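Local coordinates for post-proline cleaving enzyme (Rickettsia typhi, PDB 4HVT), which probably acts as a serine-type oligopeptidase of the prolyl oligopeptidase family, cutting peptides on the carboxyl side of proline, at residues T455-V460 and N515-G520. Sequence-based numbering, arbitrary orientation.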
loop_
_atom_site.group_PDB
_atom_site.type_symbol
_atom_site.label_atom_id
_atom_site.label_comp_id
_atom_site.label_asym_id
_atom_site.label_seq_id
_atom_site.Cartn_x
_atom_site.Cartn_y
_atom_site.Cartn_z
ATOM N N THR A 455 -22.979 15.448 1.079
ATOM C CA THR A 455 -23.746 15.107 2.272
ATOM C C THR A 455 -24.259 13.691 2.203
ATOM O O THR A 455 -25.053 13.299 1.332
ATOM C CB THR A 455 -24.825 16.166 2.550
ATOM O OG1 THR A 455 -24.158 17.442 2.620
ATOM C CG2 THR A 455 -25.461 15.925 3.857
ATOM N N SER A 456 -23.843 12.893 3.165
ATOM C CA SER A 456 -24.229 11.495 3.151
ATOM C C SER A 456 -25.590 11.309 3.796
ATOM O O SER A 456 -26.216 12.280 4.296
ATOM C CB SER A 456 -23.179 10.619 3.801
ATOM O OG SER A 456 -23.348 9.229 3.461
ATOM N N PHE A 457 -26.055 10.077 3.733
ATOM C CA PHE A 457 -27.385 9.691 4.210
ATOM C C PHE A 457 -27.706 10.089 5.642
ATOM O O PHE A 457 -28.902 10.274 5.949
ATOM C CB PHE A 457 -27.602 8.177 4.073
ATOM C CG PHE A 457 -26.911 7.366 5.135
ATOM C CD1 PHE A 457 -25.516 7.329 5.201
ATOM C CD2 PHE A 457 -27.638 6.617 6.081
ATOM C CE1 PHE A 457 -24.848 6.575 6.152
ATOM C CE2 PHE A 457 -26.946 5.870 7.055
ATOM C CZ PHE A 457 -25.576 5.841 7.080
ATOM N N ASP A 458 -26.685 10.208 6.496
ATOM C CA ASP A 458 -26.823 10.580 7.930
ATOM C C ASP A 458 -26.393 12.019 8.232
ATOM O O ASP A 458 -26.159 12.389 9.391
ATOM C CB ASP A 458 -26.058 9.580 8.831
ATOM C CG ASP A 458 -24.558 9.598 8.596
ATOM O OD1 ASP A 458 -24.119 10.282 7.634
ATOM O OD2 ASP A 458 -23.822 8.888 9.327
ATOM N N GLY A 459 -26.270 12.853 7.201
ATOM C CA GLY A 459 -25.838 14.261 7.375
ATOM C C GLY A 459 -24.330 14.541 7.439
ATOM O O GLY A 459 -23.895 15.724 7.317
ATOM N N VAL A 460 -23.518 13.498 7.636
ATOM C CA VAL A 460 -22.038 13.608 7.615
ATOM C C VAL A 460 -21.480 14.052 6.241
ATOM O O VAL A 460 -21.880 13.558 5.168
ATOM C CB VAL A 460 -21.387 12.241 8.064
ATOM C CG1 VAL A 460 -19.864 12.261 8.005
ATOM C CG2 VAL A 460 -21.786 11.857 9.494
ATOM N N ASN A 515 -13.283 10.465 -0.291
ATOM C CA ASN A 515 -12.720 10.077 0.984
ATOM C C ASN A 515 -13.783 9.514 1.911
ATOM O O ASN A 515 -14.134 10.028 2.996
ATOM C CB ASN A 515 -11.990 11.299 1.573
ATOM C CG ASN A 515 -10.880 11.764 0.657
ATOM O OD1 ASN A 515 -11.023 12.769 -0.017
ATOM N ND2 ASN A 515 -9.767 11.029 0.632
ATOM N N ILE A 516 -14.307 8.402 1.476
ATOM C CA ILE A 516 -15.415 7.782 2.173
ATOM C C ILE A 516 -15.053 7.133 3.514
ATOM O O ILE A 516 -13.886 6.806 3.800
ATOM C CB ILE A 516 -16.095 6.713 1.274
ATOM C CG1 ILE A 516 -15.221 5.442 1.096
ATOM C CG2 ILE A 516 -16.540 7.382 -0.046
ATOM C CD1 ILE A 516 -15.773 4.430 0.069
ATOM N N ARG A 517 -16.053 6.996 4.365
ATOM C CA ARG A 517 -15.811 6.336 5.669
ATOM C C ARG A 517 -15.341 4.893 5.485
ATOM O O ARG A 517 -15.527 4.316 4.425
ATOM C CB ARG A 517 -17.014 6.480 6.586
ATOM C CG ARG A 517 -17.105 7.879 7.182
ATOM C CD ARG A 517 -18.381 8.134 7.934
ATOM N NE ARG A 517 -19.551 8.249 7.041
ATOM C CZ ARG A 517 -20.785 8.543 7.451
ATOM N NH1 ARG A 517 -21.028 8.765 8.742
ATOM N NH2 ARG A 517 -21.771 8.600 6.579
ATOM N N GLY A 518 -14.685 4.315 6.509
ATOM C CA GLY A 518 -13.918 3.065 6.362
ATOM C C GLY A 518 -12.438 3.442 6.222
ATOM O O GLY A 518 -11.520 2.700 6.586
ATOM N N GLY A 519 -12.195 4.605 5.608
ATOM C CA GLY A 519 -10.826 5.135 5.502
ATOM C C GLY A 519 -10.407 5.794 6.798
ATOM O O GLY A 519 -11.104 5.697 7.798
ATOM N N GLY A 520 -9.210 6.407 6.774
ATOM C CA GLY A 520 -8.608 7.051 7.948
ATOM C C GLY A 520 -8.438 8.565 7.871
ATOM O O GLY A 520 -7.741 9.137 8.697
#
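Arg517 reaches Asp458 end-on in a bidentate salt bridge, joining the beta hairpin turn between strands 447-455 and 461-469 to the loop after strand 510-514 in the alpha/beta-hydrolase domain. The two nitrogens take one oxygen each. Arg517 NH1 meets Asp458 OD2 at 2.9 Å, on its syn lone pair and almost in the guanidinium plane, with an N-H...O angle of 162°. NH2 of Arg517 reaches Asp458 OD1 at 3.1 Å, less straight at 149°, consistent with carboxylate and guanidinium planes twisted 46° apart. Val460 covers one guanidinium face, its CB 3.4 Å above the plane and offset toward the rim, and its CG2 lies 3.3 Å from Arg517 NH1. On Phe457, CE1 approaches Arg517 NH2 obliquely at 3.7 Å.

Farther out, Asp541 of helix 536-551 forms a salt bridge with Arg517 NE and a hydrogen bond with Ser456 OG, so two carboxylates share the guanidinium, Asp541 at NE and Asp458 at NH1 and NH2, and probably balance its positive charge. A bend at chi3 of the arginine chain carries the guanidinium to Asp458. A type I turn from Ser456 to Gly459, closed by Gly459 N to Ser456 O at 3.0 Å, presents the acid. Asp458 is itself held by an Asx turn: Val460 N donates to its OD1 at 3.3 Å, from the face of the carboxylate opposite Arg517 NH2.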